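Local coordinates for protein 3' terminal uridylyl transferase (Trypanosoma brucei, PDB 5HZD) that adds uridines from UTP to the 3' ends of guide RNAs, ribosomal RNAs and some mRNAs during mitochondrial RNA editing, at residues S7-P12 with I479-S484; G332-Y337 with L463-P468; F405-F410 with E490-L495. One frame throughout, in Å; residues are numbered along the deposited sequence.

Contact 1 of 3, residues S7-P12 with I479-S484; sequences SCDACP and IGVTKS. With ZN (zinc ion), chain B.
Asp9 plugs its carboxylate into the first turn of the helix that starts at Val481. Asp9 OD1 takes two bonds from one residue, 2.9 Å from Thr482 N and 2.7 Å from Thr482 OG1, the two donors reaching it from opposite faces of the carboxylate plane, each about 30° off it. Asp9 OD2 receives a weak bond from Lys483 N, at 3.3 Å, and a water that donates to it also accepts from Gly480 N, the residue at the N-cap. With chi1 at 66°, Asp9 CG sits between its own backbone N and carbonyl carbon, which turns the acid onto the helix end; its negative charge there probably suits the helix dipole. A second water joins Ser7 O to Val481 N.

The acid is carried by the CxxC knuckle of the atypical C2H2 zinc finger. Cys8 SG and Cys11 SG bind the zinc ion at 2.3 and 2.4 Å, and His25 and His30 complete the site. Inside the knuckle, Ala10 N donates to Cys8 SG at 3.3 Å, which helps hold the turn from Cys8 to Ala10, with Asp9 at its centre. Beside the acid, Ala10 CB rests on Thr482 CG2 at 3.8 Å, and helix 19-30 backs Val481 through Leu22 and Leu23.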
ATOM      1  N   SER A   7      33.184  -5.516   1.493  1.00 19.82           N
ATOM      2  CA  SER A   7      33.312  -6.153   0.193  1.00 20.61           C
ATOM      3  C   SER A   7      32.471  -5.398  -0.830  1.00 19.23           C
ATOM      4  O   SER A   7      31.404  -4.851  -0.525  1.00 18.61           O
ATOM      5  CB  SER A   7      32.900  -7.631   0.240  1.00 19.97           C
ATOM      6  OG  SER A   7      31.507  -7.788   0.471  1.00 19.90           O
ATOM      7  N   CYS A   8      32.993  -5.382  -2.056  1.00 19.65           N
ATOM      8  CA  CYS A   8      32.305  -4.784  -3.205  1.00 19.30           C
ATOM      9  C   CYS A   8      31.109  -5.629  -3.640  1.00 22.83           C
ATOM     10  O   CYS A   8      31.146  -6.863  -3.548  1.00 23.05           O
ATOM     11  CB  CYS A   8      33.304  -4.643  -4.350  1.00 21.63           C
ATOM     12  SG  CYS A   8      32.568  -3.702  -5.709  1.00 21.64           S
ATOM     13  N   ASP A   9      30.029  -4.967  -4.085  1.00 18.29           N
ATOM     14  CA  ASP A   9      28.837  -5.660  -4.590  1.00 19.72           C
ATOM     15  C   ASP A   9      28.817  -5.757  -6.124  1.00 22.29           C
ATOM     16  O   ASP A   9      27.840  -6.242  -6.692  1.00 25.93           O
ATOM     17  CB  ASP A   9      27.552  -4.972  -4.106  1.00 18.91           C
ATOM     18  CG  ASP A   9      27.384  -3.573  -4.677  1.00 20.83           C
ATOM     19  OD1 ASP A   9      28.416  -2.969  -5.074  1.00 19.54           O
ATOM     20  OD2 ASP A   9      26.225  -3.094  -4.717  1.00 20.10           O
ATOM     21  N   ALA A  10      29.882  -5.306  -6.776  1.00 22.11           N
ATOM     22  CA  ALA A  10      29.910  -5.209  -8.245  1.00 23.52           C
ATOM     23  C   ALA A  10      31.020  -6.035  -8.867  1.00 27.09           C
ATOM     24  O   ALA A  10      31.105  -6.175 -10.086  1.00 31.56           O
ATOM     25  CB  ALA A  10      30.046  -3.755  -8.685  1.00 23.48           C
ATOM     26  N   CYS A  11      31.913  -6.555  -8.036  1.00 23.29           N
ATOM     27  CA  CYS A  11      32.859  -7.547  -8.513  1.00 24.71           C
ATOM     28  C   CYS A  11      33.080  -8.537  -7.385  1.00 29.41           C
ATOM     29  O   CYS A  11      32.843  -8.211  -6.225  1.00 30.38           O
ATOM     30  CB  CYS A  11      34.146  -6.904  -8.999  1.00 29.86           C
ATOM     31  SG  CYS A  11      35.107  -6.113  -7.754  1.00 27.32           S
ATOM     32  N   PRO A  12      33.488  -9.766  -7.721  1.00 36.93           N
ATOM     33  CA  PRO A  12      33.439 -10.798  -6.682  1.00 40.16           C
ATOM     34  C   PRO A  12      34.699 -10.873  -5.828  1.00 39.51           C
ATOM     35  O   PRO A  12      34.724 -11.672  -4.901  1.00 46.31           O
ATOM     36  CB  PRO A  12      33.286 -12.085  -7.496  1.00 41.74           C
ATOM     37  CG  PRO A  12      34.021 -11.791  -8.766  1.00 39.78           C
ATOM     38  CD  PRO A  12      33.783 -10.324  -9.052  1.00 37.87           C
ATOM     39  N   ILE A 479      21.187  -3.634  -0.623  1.00 15.25           N
ATOM     40  CA  ILE A 479      21.897  -2.504  -1.198  1.00 13.93           C
ATOM     41  C   ILE A 479      23.369  -2.498  -0.834  1.00 17.45           C
ATOM     42  O   ILE A 479      23.750  -2.046   0.255  1.00 14.90           O
ATOM     43  CB  ILE A 479      21.218  -1.168  -0.806  1.00 13.47           C
ATOM     44  CG1 ILE A 479      19.751  -1.209  -1.236  1.00 15.91           C
ATOM     45  CG2 ILE A 479      21.986   0.008  -1.431  1.00 13.78           C
ATOM     46  CD1 ILE A 479      18.947   0.029  -0.832  1.00 15.99           C
ATOM     47  N   GLY A 480      24.202  -3.019  -1.731  1.00 15.70           N
ATOM     48  CA  GLY A 480      25.639  -2.970  -1.551  1.00 15.49           C
ATOM     49  C   GLY A 480      26.216  -1.622  -1.964  1.00 15.56           C
ATOM     50  O   GLY A 480      25.468  -0.703  -2.293  1.00 16.68           O
ATOM     51  N   VAL A 481      27.533  -1.495  -1.971  1.00 16.11           N
ATOM     52  CA  VAL A 481      28.148  -0.174  -2.111  1.00 16.21           C
ATOM     53  C   VAL A 481      27.817   0.545  -3.427  1.00 16.80           C
ATOM     54  O   VAL A 481      27.450   1.731  -3.394  1.00 17.09           O
ATOM     55  CB  VAL A 481      29.668  -0.197  -1.850  1.00 16.88           C
ATOM     56  CG1 VAL A 481      30.430  -1.020  -2.889  1.00 17.52           C
ATOM     57  CG2 VAL A 481      30.213   1.248  -1.759  1.00 19.33           C
ATOM     58  N   THR A 482      27.939  -0.129  -4.566  1.00 16.50           N
ATOM     59  CA  THR A 482      27.621   0.559  -5.823  1.00 18.94           C
ATOM     60  C   THR A 482      26.142   0.896  -5.885  1.00 19.48           C
ATOM     61  O   THR A 482      25.772   2.004  -6.302  1.00 17.94           O
ATOM     62  CB  THR A 482      28.106  -0.211  -7.096  1.00 17.13           C
ATOM     63  OG1 THR A 482      27.456  -1.488  -7.171  1.00 21.77           O
ATOM     64  CG2 THR A 482      29.579  -0.393  -7.031  1.00 18.32           C
ATOM     65  N   LYS A 483      25.274  -0.006  -5.430  1.00 15.50           N
ATOM     66  CA  LYS A 483      23.860   0.329  -5.431  1.00 14.90           C
ATOM     67  C   LYS A 483      23.622   1.540  -4.517  1.00 17.20           C
ATOM     68  O   LYS A 483      22.783   2.399  -4.814  1.00 17.10           O
ATOM     69  CB  LYS A 483      23.004  -0.873  -4.988  1.00 20.60           C
ATOM     70  CG  LYS A 483      22.858  -1.957  -6.042  1.00 26.64           C
ATOM     71  CD  LYS A 483      21.676  -2.879  -5.738  1.00 28.88           C
ATOM     72  CE  LYS A 483      21.583  -3.981  -6.781  1.00 40.68           C
ATOM     73  NZ  LYS A 483      20.444  -4.900  -6.499  1.00 47.91           N
ATOM     74  N   SER A 484      24.357   1.622  -3.408  1.00 14.82           N
ATOM     75  CA  SER A 484      24.111   2.700  -2.430  1.00 17.13           C
ATOM     76  C   SER A 484      24.487   4.041  -3.049  1.00 19.13           C
ATOM     77  O   SER A 484      23.852   5.060  -2.768  1.00 14.61           O
ATOM     78  CB  SER A 484      24.885   2.490  -1.109  1.00 14.99           C
ATOM     79  OG  SER A 484      26.269   2.773  -1.251  1.00 15.46           O
TER
HETATM   80 ZN    ZN B 701      34.236  -3.964  -7.274  1.00 23.46          ZN
HETATM   81  O   HOH W   1      28.926  -3.513  -0.648  1.00 17.70           O
HETATM   82  O   HOH W   2      24.194  -4.705  -4.090  1.00 19.50           O

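Contact 2 of 3, residues G332-Y337 with L463-P468; sequences GYFTSY and LCIEDP
Ile465 drives its CD1 methyl against the Phe334 ring, 3.4 Å from CE1 and only slightly farther from CZ, and this is the tight end of the contact. Leu463 adds a second methyl more loosely, its CD1 4.1 Å from Phe334 CZ, with the two side chains crossing at about a right angle. The CG1 branch of Ile465 stands anti to its own carbonyl carbon (chi1 -62°) and extends straight on (chi2 180°), which carries CD1 out to the ring; the Ile465 and Phe334 side chains cross at a slant. Around this apolar cluster lie Ile479, Ile339 and Met342.

Ile465 to Pro468 open what is thought to be the nucleotide recognition motif, in a loop of the Cid1-like region, while Ser336 and Tyr337 bind UTP at the start of helix 336-349. Thr335 precedes that helix as its N-cap, its OG1 taking a bond from Ala338 N.

Toward Tyr337 the contact turns polar and takes in water. The hydroxyl abuts the CG and CD side of Pro468, Tyr337 OH 3.3 Å from Pro468 CG, the two side chains coming from opposite directions. More loosely, Asp467 OD2 stands at the edge of the tyrosine ring, in its plane, 3.8 Å from Tyr337 CE2. A water spans the two polar ends, 2.8 Å from Tyr337 OH and 2.7 Å from Asp467 OD1. That same OD1 accepts from the backbone N of Tyr469 and of Glu470, which helps hold the carboxylate beside the tyrosine.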
ATOM      1  N   GLY A 332      16.181  -5.211  -5.495  1.00 22.40           N
ATOM      2  CA  GLY A 332      16.953  -5.091  -4.263  1.00 21.47           C
ATOM      3  C   GLY A 332      17.019  -3.683  -3.689  1.00 22.65           C
ATOM      4  O   GLY A 332      17.703  -3.435  -2.676  1.00 21.97           O
ATOM      5  N   TYR A 333      16.334  -2.740  -4.332  1.00 17.88           N
ATOM      6  CA  TYR A 333      16.334  -1.390  -3.779  1.00 16.58           C
ATOM      7  C   TYR A 333      15.231  -1.306  -2.730  1.00 20.32           C
ATOM      8  O   TYR A 333      14.738  -2.349  -2.243  1.00 22.95           O
ATOM      9  CB  TYR A 333      16.196  -0.328  -4.864  1.00 16.86           C
ATOM     10  CG  TYR A 333      17.407  -0.237  -5.774  1.00 17.96           C
ATOM     11  CD1 TYR A 333      18.471   0.599  -5.462  1.00 19.94           C
ATOM     12  CD2 TYR A 333      17.473  -0.994  -6.937  1.00 18.81           C
ATOM     13  CE1 TYR A 333      19.580   0.687  -6.288  1.00 24.38           C
ATOM     14  CE2 TYR A 333      18.580  -0.921  -7.773  1.00 22.27           C
ATOM     15  CZ  TYR A 333      19.627  -0.071  -7.437  1.00 23.09           C
ATOM     16  OH  TYR A 333      20.737   0.005  -8.264  1.00 29.13           O
ATOM     17  N   PHE A 334      14.820  -0.092  -2.369  1.00 14.48           N
ATOM     18  CA  PHE A 334      13.849   0.052  -1.281  1.00 11.91           C
ATOM     19  C   PHE A 334      12.415  -0.210  -1.733  1.00 15.46           C
ATOM     20  O   PHE A 334      12.077  -0.151  -2.913  1.00 17.95           O
ATOM     21  CB  PHE A 334      13.909   1.474  -0.732  1.00 13.38           C
ATOM     22  CG  PHE A 334      15.159   1.783   0.021  1.00 16.19           C
ATOM     23  CD1 PHE A 334      15.551   1.016   1.109  1.00 14.98           C
ATOM     24  CD2 PHE A 334      15.933   2.880  -0.336  1.00 17.89           C
ATOM     25  CE1 PHE A 334      16.713   1.314   1.818  1.00 15.32           C
ATOM     26  CE2 PHE A 334      17.077   3.189   0.380  1.00 16.51           C
ATOM     27  CZ  PHE A 334      17.473   2.415   1.450  1.00 16.63           C
ATOM     28  N   THR A 335      11.568  -0.503  -0.760  1.00 15.09           N
ATOM     29  CA  THR A 335      10.140  -0.582  -0.984  1.00 15.76           C
ATOM     30  C   THR A 335       9.490   0.774  -0.725  1.00 16.96           C
ATOM     31  O   THR A 335      10.101   1.695  -0.146  1.00 14.35           O
ATOM     32  CB  THR A 335       9.521  -1.554   0.023  1.00 14.11           C
ATOM     33  OG1 THR A 335       9.843  -1.123   1.357  1.00 14.53           O
ATOM     34  CG2 THR A 335      10.050  -2.955  -0.185  1.00 17.42           C
ATOM     35  N   SER A 336       8.224   0.902  -1.086  1.00 13.46           N
ATOM     36  CA  SER A 336       7.506   2.130  -0.767  1.00 13.41           C
ATOM     37  C   SER A 336       7.419   2.349   0.736  1.00 13.89           C
ATOM     38  O   SER A 336       7.499   3.494   1.222  1.00 13.61           O
ATOM     39  CB  SER A 336       6.111   2.118  -1.388  1.00 15.47           C
ATOM     40  OG  SER A 336       6.237   2.162  -2.814  1.00 18.09           O
ATOM     41  N   TYR A 337       7.282   1.275   1.498  1.00 14.94           N
ATOM     42  CA  TYR A 337       7.265   1.392   2.947  1.00 14.69           C
ATOM     43  C   TYR A 337       8.581   1.999   3.441  1.00 13.79           C
ATOM     44  O   TYR A 337       8.551   2.888   4.296  1.00 12.54           O
ATOM     45  CB  TYR A 337       7.065  -0.000   3.565  1.00 16.15           C
ATOM     46  CG  TYR A 337       6.856  -0.068   5.069  1.00 17.30           C
ATOM     47  CD1 TYR A 337       5.935   0.740   5.711  1.00 16.79           C
ATOM     48  CD2 TYR A 337       7.512  -1.037   5.827  1.00 18.10           C
ATOM     49  CE1 TYR A 337       5.709   0.627   7.099  1.00 18.00           C
ATOM     50  CE2 TYR A 337       7.286  -1.167   7.210  1.00 20.20           C
ATOM     51  CZ  TYR A 337       6.389  -0.332   7.833  1.00 21.31           C
ATOM     52  OH  TYR A 337       6.173  -0.466   9.204  1.00 21.93           O
ATOM     53  N   LEU A 463      23.285   1.068   3.641  1.00 13.99           N
ATOM     54  CA  LEU A 463      22.199   1.986   3.952  1.00 13.29           C
ATOM     55  C   LEU A 463      21.236   1.246   4.849  1.00 16.05           C
ATOM     56  O   LEU A 463      20.701   0.194   4.450  1.00 14.91           O
ATOM     57  CB  LEU A 463      21.464   2.392   2.674  1.00 13.02           C
ATOM     58  CG  LEU A 463      22.294   2.938   1.516  1.00 15.73           C
ATOM     59  CD1 LEU A 463      21.336   3.467   0.445  1.00 15.50           C
ATOM     60  CD2 LEU A 463      23.211   4.048   2.009  1.00 14.81           C
ATOM     61  N   CYS A 464      21.005   1.755   6.056  1.00 13.02           N
ATOM     62  CA  CYS A 464      20.214   1.001   7.023  1.00 12.93           C
ATOM     63  C   CYS A 464      18.912   1.676   7.400  1.00 12.54           C
ATOM     64  O   CYS A 464      18.910   2.840   7.831  1.00 13.53           O
ATOM     65  CB  CYS A 464      21.028   0.784   8.302  1.00 13.33           C
ATOM     66  SG  CYS A 464      22.454  -0.287   8.025  1.00 15.67           S
ATOM     67  N   ILE A 465      17.808   0.937   7.266  1.00 12.30           N
ATOM     68  CA  ILE A 465      16.491   1.410   7.688  1.00 11.99           C
ATOM     69  C   ILE A 465      15.901   0.251   8.491  1.00 12.79           C
ATOM     70  O   ILE A 465      15.764  -0.872   7.970  1.00 15.41           O
ATOM     71  CB  ILE A 465      15.592   1.696   6.474  1.00 12.51           C
ATOM     72  CG1 ILE A 465      16.209   2.802   5.619  1.00 11.65           C
ATOM     73  CG2 ILE A 465      14.220   2.118   6.951  1.00 14.17           C
ATOM     74  CD1 ILE A 465      15.344   3.123   4.378  1.00 13.76           C
ATOM     75  N   GLU A 466      15.612   0.498   9.761  1.00 12.90           N
ATOM     76  CA  GLU A 466      15.093  -0.553  10.634  1.00 12.30           C
ATOM     77  C   GLU A 466      13.595  -0.747  10.377  1.00 15.07           C
ATOM     78  O   GLU A 466      12.813   0.222  10.396  1.00 13.53           O
ATOM     79  CB  GLU A 466      15.362  -0.184  12.102  1.00 12.68           C
ATOM     80  CG  GLU A 466      14.839  -1.241  13.118  1.00 17.10           C
ATOM     81  CD  GLU A 466      15.274  -1.039  14.570  1.00 20.81           C
ATOM     82  OE1 GLU A 466      15.650   0.080  15.002  1.00 14.74           O
ATOM     83  OE2 GLU A 466      15.248  -2.043  15.321  1.00 23.19           O
ATOM     84  N   ASP A 467      13.169  -1.991  10.126  1.00 14.88           N
ATOM     85  CA  ASP A 467      11.734  -2.270  10.022  1.00 14.48           C
ATOM     86  C   ASP A 467      11.087  -2.121  11.407  1.00 13.14           C
ATOM     87  O   ASP A 467      11.584  -2.662  12.409  1.00 15.24           O
ATOM     88  CB  ASP A 467      11.505  -3.695   9.510  1.00 16.29           C
ATOM     89  CG  ASP A 467      10.054  -3.979   9.248  1.00 22.45           C
ATOM     90  OD1 ASP A 467       9.312  -4.208  10.212  1.00 25.63           O
ATOM     91  OD2 ASP A 467       9.657  -4.000   8.080  1.00 23.11           O
ATOM     92  N   PRO A 468       9.982  -1.356  11.490  1.00 15.11           N
ATOM     93  CA  PRO A 468       9.383  -1.083  12.797  1.00 15.04           C
ATOM     94  C   PRO A 468       8.956  -2.323  13.589  1.00 16.80           C
ATOM     95  O   PRO A 468       9.115  -2.329  14.811  1.00 18.87           O
ATOM     96  CB  PRO A 468       8.152  -0.250  12.427  1.00 15.34           C
ATOM     97  CG  PRO A 468       8.604   0.518  11.234  1.00 19.50           C
ATOM     98  CD  PRO A 468       9.424  -0.490  10.439  1.00 14.73           C
TER
HETATM   99  O   HOH W   3       6.944  -2.926  10.166  1.00 22.74           O

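Contact 3 of 3, residues F405-F410 with E490-L495; sequences FYSFEF and ELYRGL. With SO4 (sulfate ion), chain E.
Two helices cross here, one of them, 385-409, reaching into the Cid1-like region: its last part meets the second half of helix 481-497, well away from the UTP and metal sites. The axes of the two short segments come within 9.1 Å at a signed angle of -107°, so they meet almost crosswise, over a small patch centred on Ser407. The small Ser407 side chain probably allows the close approach, Ser407 CA and Tyr492 CA being 6.1 Å apart. Ser407 CB lies against the Tyr492 ring, 3.8 Å from CD1, while its OG is bonded back to Phe403 O in its own helix and so makes only packing contact with the facing helix.

Apolar groups flank the serine. Leu491 CD1 touches Tyr406 CB at 4.1 Å, and the Tyr406 ring then leads away to put its OH on Met342 O. Leu495 CG is anti to its own backbone N (chi1 180°), which brings CD2 to the edge of the Phe408 ring, 3.8 Å from CE2; the two side chains cross at about a right angle. Phe403 and Tyr404 also touch Leu495. The last part of helix 385-409 includes a wider pi-type turn, Phe405 O accepting from both Glu409 N and Phe410 N.

Across the crossing, a water donates to Ser407 O at 2.7 Å and also bonds Tyr492 OH, which is held by Arg41 as well. On the side of helix 481-497 turned from the crossing, Arg493 grips Glu490 side-on, NE to OE1, and NH2 to OE2 at 2.8 Å in a salt bridge, both acceptors close to the guanidinium plane. The remaining nitrogen, Arg493 NH1, donates to O2 of a sulfate, probably from the crystallisation liquor, at 2.9 Å; Arg39 binds that ion too.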
ATOM      1  N   PHE A 405      18.745  16.779   4.162  1.00 13.02           N
ATOM      2  CA  PHE A 405      19.022  15.934   5.327  1.00 12.96           C
ATOM      3  C   PHE A 405      19.731  14.656   4.903  1.00 12.92           C
ATOM      4  O   PHE A 405      20.764  14.280   5.487  1.00 13.88           O
ATOM      5  CB  PHE A 405      17.700  15.624   6.038  1.00 13.17           C
ATOM      6  CG  PHE A 405      17.856  14.777   7.267  1.00 15.00           C
ATOM      7  CD1 PHE A 405      18.375  15.307   8.436  1.00 15.51           C
ATOM      8  CD2 PHE A 405      17.488  13.444   7.252  1.00 12.55           C
ATOM      9  CE1 PHE A 405      18.540  14.519   9.602  1.00 13.97           C
ATOM     10  CE2 PHE A 405      17.630  12.642   8.417  1.00 12.47           C
ATOM     11  CZ  PHE A 405      18.144  13.179   9.586  1.00 14.71           C
ATOM     12  N   TYR A 406      19.219  14.002   3.865  1.00 14.77           N
ATOM     13  CA  TYR A 406      19.817  12.725   3.499  1.00 13.52           C
ATOM     14  C   TYR A 406      21.055  12.861   2.648  1.00 16.18           C
ATOM     15  O   TYR A 406      21.824  11.905   2.511  1.00 17.09           O
ATOM     16  CB  TYR A 406      18.774  11.789   2.888  1.00 13.08           C
ATOM     17  CG  TYR A 406      17.839  11.260   3.956  1.00 12.11           C
ATOM     18  CD1 TYR A 406      18.330  10.467   4.996  1.00 12.18           C
ATOM     19  CD2 TYR A 406      16.470  11.570   3.936  1.00 12.39           C
ATOM     20  CE1 TYR A 406      17.488   9.977   5.991  1.00 12.01           C
ATOM     21  CE2 TYR A 406      15.607  11.066   4.934  1.00 11.68           C
ATOM     22  CZ  TYR A 406      16.134  10.280   5.946  1.00 11.76           C
ATOM     23  OH  TYR A 406      15.316   9.789   6.933  1.00 11.99           O
ATOM     24  N   SER A 407      21.267  14.040   2.072  1.00 13.83           N
ATOM     25  CA  SER A 407      22.486  14.241   1.307  1.00 14.78           C
ATOM     26  C   SER A 407      23.665  14.707   2.182  1.00 18.84           C
ATOM     27  O   SER A 407      24.812  14.363   1.896  1.00 20.43           O
ATOM     28  CB  SER A 407      22.239  15.251   0.154  1.00 13.78           C
ATOM     29  OG  SER A 407      21.312  14.778  -0.831  1.00 16.76           O
ATOM     30  N   PHE A 408      23.396  15.450   3.260  1.00 14.22           N
ATOM     31  CA  PHE A 408      24.476  16.097   4.038  1.00 17.61           C
ATOM     32  C   PHE A 408      24.451  15.922   5.542  1.00 22.34           C
ATOM     33  O   PHE A 408      25.486  16.071   6.195  1.00 29.26           O
ATOM     34  CB  PHE A 408      24.551  17.606   3.727  1.00 19.69           C
ATOM     35  CG  PHE A 408      24.979  17.900   2.330  1.00 19.90           C
ATOM     36  CD1 PHE A 408      26.270  17.629   1.922  1.00 23.31           C
ATOM     37  CD2 PHE A 408      24.083  18.417   1.407  1.00 22.48           C
ATOM     38  CE1 PHE A 408      26.669  17.872   0.610  1.00 24.92           C
ATOM     39  CE2 PHE A 408      24.462  18.667   0.112  1.00 22.44           C
ATOM     40  CZ  PHE A 408      25.762  18.398  -0.298  1.00 26.83           C
ATOM     41  N   GLU A 409      23.293  15.644   6.121  1.00 17.50           N
ATOM     42  CA  GLU A 409      23.183  15.628   7.576  1.00 18.66           C
ATOM     43  C   GLU A 409      23.156  14.216   8.148  1.00 18.96           C
ATOM     44  O   GLU A 409      23.907  13.890   9.086  1.00 22.04           O
ATOM     45  CB  GLU A 409      21.901  16.336   7.991  1.00 20.33           C
ATOM     46  CG  GLU A 409      21.756  17.750   7.509  1.00 33.53           C
ATOM     47  CD  GLU A 409      20.534  18.380   8.124  1.00 39.84           C
ATOM     48  OE1 GLU A 409      19.600  18.734   7.382  1.00 33.20           O
ATOM     49  OE2 GLU A 409      20.488  18.466   9.373  1.00 47.40           O
ATOM     50  N   PHE A 410      22.298  13.368   7.584  1.00 17.02           N
ATOM     51  CA  PHE A 410      22.179  12.003   8.112  1.00 15.30           C
ATOM     52  C   PHE A 410      23.475  11.213   7.930  1.00 14.89           C
ATOM     53  O   PHE A 410      24.073  11.220   6.848  1.00 17.90           O
ATOM     54  CB  PHE A 410      20.995  11.261   7.454  1.00 13.02           C
ATOM     55  CG  PHE A 410      20.810   9.891   8.016  1.00 12.95           C
ATOM     56  CD1 PHE A 410      20.335   9.732   9.309  1.00 12.97           C
ATOM     57  CD2 PHE A 410      21.172   8.772   7.282  1.00 12.94           C
ATOM     58  CE1 PHE A 410      20.213   8.461   9.881  1.00 13.23           C
ATOM     59  CE2 PHE A 410      21.061   7.490   7.843  1.00 12.94           C
ATOM     60  CZ  PHE A 410      20.595   7.335   9.142  1.00 12.96           C
ATOM     61  N   GLU A 490      20.714   9.876  -6.653  1.00 13.90           N
ATOM     62  CA  GLU A 490      19.342  10.367  -6.791  1.00 13.59           C
ATOM     63  C   GLU A 490      18.948  11.351  -5.689  1.00 15.55           C
ATOM     64  O   GLU A 490      18.161  12.285  -5.945  1.00 15.95           O
ATOM     65  CB  GLU A 490      18.334   9.214  -6.903  1.00 13.51           C
ATOM     66  CG  GLU A 490      18.583   8.281  -8.117  1.00 15.52           C
ATOM     67  CD  GLU A 490      18.683   9.009  -9.462  1.00 18.69           C
ATOM     68  OE1 GLU A 490      17.969  10.022  -9.691  1.00 20.53           O
ATOM     69  OE2 GLU A 490      19.511   8.576 -10.322  1.00 22.96           O
ATOM     70  N   LEU A 491      19.489  11.188  -4.484  1.00 14.20           N
ATOM     71  CA  LEU A 491      19.176  12.162  -3.428  1.00 13.29           C
ATOM     72  C   LEU A 491      19.809  13.515  -3.779  1.00 15.41           C
ATOM     73  O   LEU A 491      19.169  14.564  -3.592  1.00 15.95           O
ATOM     74  CB  LEU A 491      19.674  11.632  -2.087  1.00 14.79           C
ATOM     75  CG  LEU A 491      18.843  10.468  -1.563  1.00 12.56           C
ATOM     76  CD1 LEU A 491      19.634   9.716  -0.498  1.00 13.76           C
ATOM     77  CD2 LEU A 491      17.507  10.948  -0.979  1.00 12.53           C
ATOM     78  N   TYR A 492      21.035  13.518  -4.313  1.00 15.74           N
ATOM     79  CA  TYR A 492      21.632  14.790  -4.733  1.00 16.82           C
ATOM     80  C   TYR A 492      20.816  15.388  -5.858  1.00 15.48           C
ATOM     81  O   TYR A 492      20.618  16.604  -5.891  1.00 17.38           O
ATOM     82  CB  TYR A 492      23.079  14.630  -5.249  1.00 15.08           C
ATOM     83  CG  TYR A 492      24.087  14.193  -4.239  1.00 17.17           C
ATOM     84  CD1 TYR A 492      24.285  14.915  -3.071  1.00 16.44           C
ATOM     85  CD2 TYR A 492      24.885  13.080  -4.481  1.00 15.49           C
ATOM     86  CE1 TYR A 492      25.238  14.515  -2.137  1.00 21.81           C
ATOM     87  CE2 TYR A 492      25.835  12.663  -3.558  1.00 18.65           C
ATOM     88  CZ  TYR A 492      26.010  13.389  -2.400  1.00 19.80           C
ATOM     89  OH  TYR A 492      26.944  12.983  -1.468  1.00 22.18           O
ATOM     90  N   ARG A 493      20.358  14.555  -6.808  1.00 15.01           N
ATOM     91  CA  ARG A 493      19.619  15.038  -7.957  1.00 18.34           C
ATOM     92  C   ARG A 493      18.302  15.664  -7.485  1.00 17.72           C
ATOM     93  O   ARG A 493      17.909  16.733  -7.986  1.00 19.08           O
ATOM     94  CB  ARG A 493      19.366  13.905  -8.947  1.00 18.39           C
ATOM     95  CG  ARG A 493      18.935  14.405 -10.299  1.00 20.80           C
ATOM     96  CD  ARG A 493      18.439  13.348 -11.264  1.00 24.86           C
ATOM     97  NE  ARG A 493      19.178  12.090 -11.243  1.00 32.49           N
ATOM     98  CZ  ARG A 493      20.273  11.804 -11.947  1.00 29.31           C
ATOM     99  NH1 ARG A 493      20.866  12.686 -12.762  1.00 32.20           N
ATOM    100  NH2 ARG A 493      20.795  10.600 -11.813  1.00 26.36           N
ATOM    101  N   GLY A 494      17.651  15.041  -6.509  1.00 15.30           N
ATOM    102  CA  GLY A 494      16.408  15.601  -5.993  1.00 16.53           C
ATOM    103  C   GLY A 494      16.617  16.962  -5.347  1.00 17.70           C
ATOM    104  O   GLY A 494      15.823  17.884  -5.563  1.00 19.42           O
ATOM    105  N   LEU A 495      17.686  17.086  -4.559  1.00 15.68           N
ATOM    106  CA  LEU A 495      18.029  18.328  -3.873  1.00 14.96           C
ATOM    107  C   LEU A 495      18.200  19.440  -4.896  1.00 19.39           C
ATOM    108  O   LEU A 495      17.609  20.516  -4.773  1.00 20.64           O
ATOM    109  CB  LEU A 495      19.335  18.152  -3.110  1.00 16.89           C
ATOM    110  CG  LEU A 495      19.846  19.359  -2.343  1.00 17.22           C
ATOM    111  CD1 LEU A 495      18.859  19.691  -1.225  1.00 26.18           C
ATOM    112  CD2 LEU A 495      21.219  19.074  -1.756  1.00 23.15           C
TER
HETATM  113  S   SO4 E 704      21.371  15.743 -14.404  1.00 47.21           S
HETATM  114  O1  SO4 E 704      21.973  14.469 -14.799  1.00 50.02           O
HETATM  115  O2  SO4 E 704      20.629  15.588 -13.145  1.00 39.12           O
HETATM  116  O3  SO4 E 704      20.452  16.176 -15.459  1.00 49.99           O
HETATM  117  O4  SO4 E 704      22.439  16.730 -14.235  1.00 49.33           O
HETATM  118  O   HOH W   4      27.349  14.484   0.843  1.00 27.00           O

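Overall arrangement
Helix 481-497 ties the set together: its first turn takes part in contact 1 and its second half in contact 3, the two centres about 20 Å apart. Contact 2 lies about 17 Å from each, centre to centre. It touches contact 1 directly, through Ile479 on Phe334 and Ser484 on Leu463, but its nearest atoms stay about 5 Å from contact 3. Along the chain, contact 3 interleaves with both others, while contact 2 falls within the span of contact 1. The N-terminal zinc finger thus packs on the helix that also touches the segment leading into the proposed nucleotide recognition motif, consistent with the finger being required for proper folding of the catalytic domain.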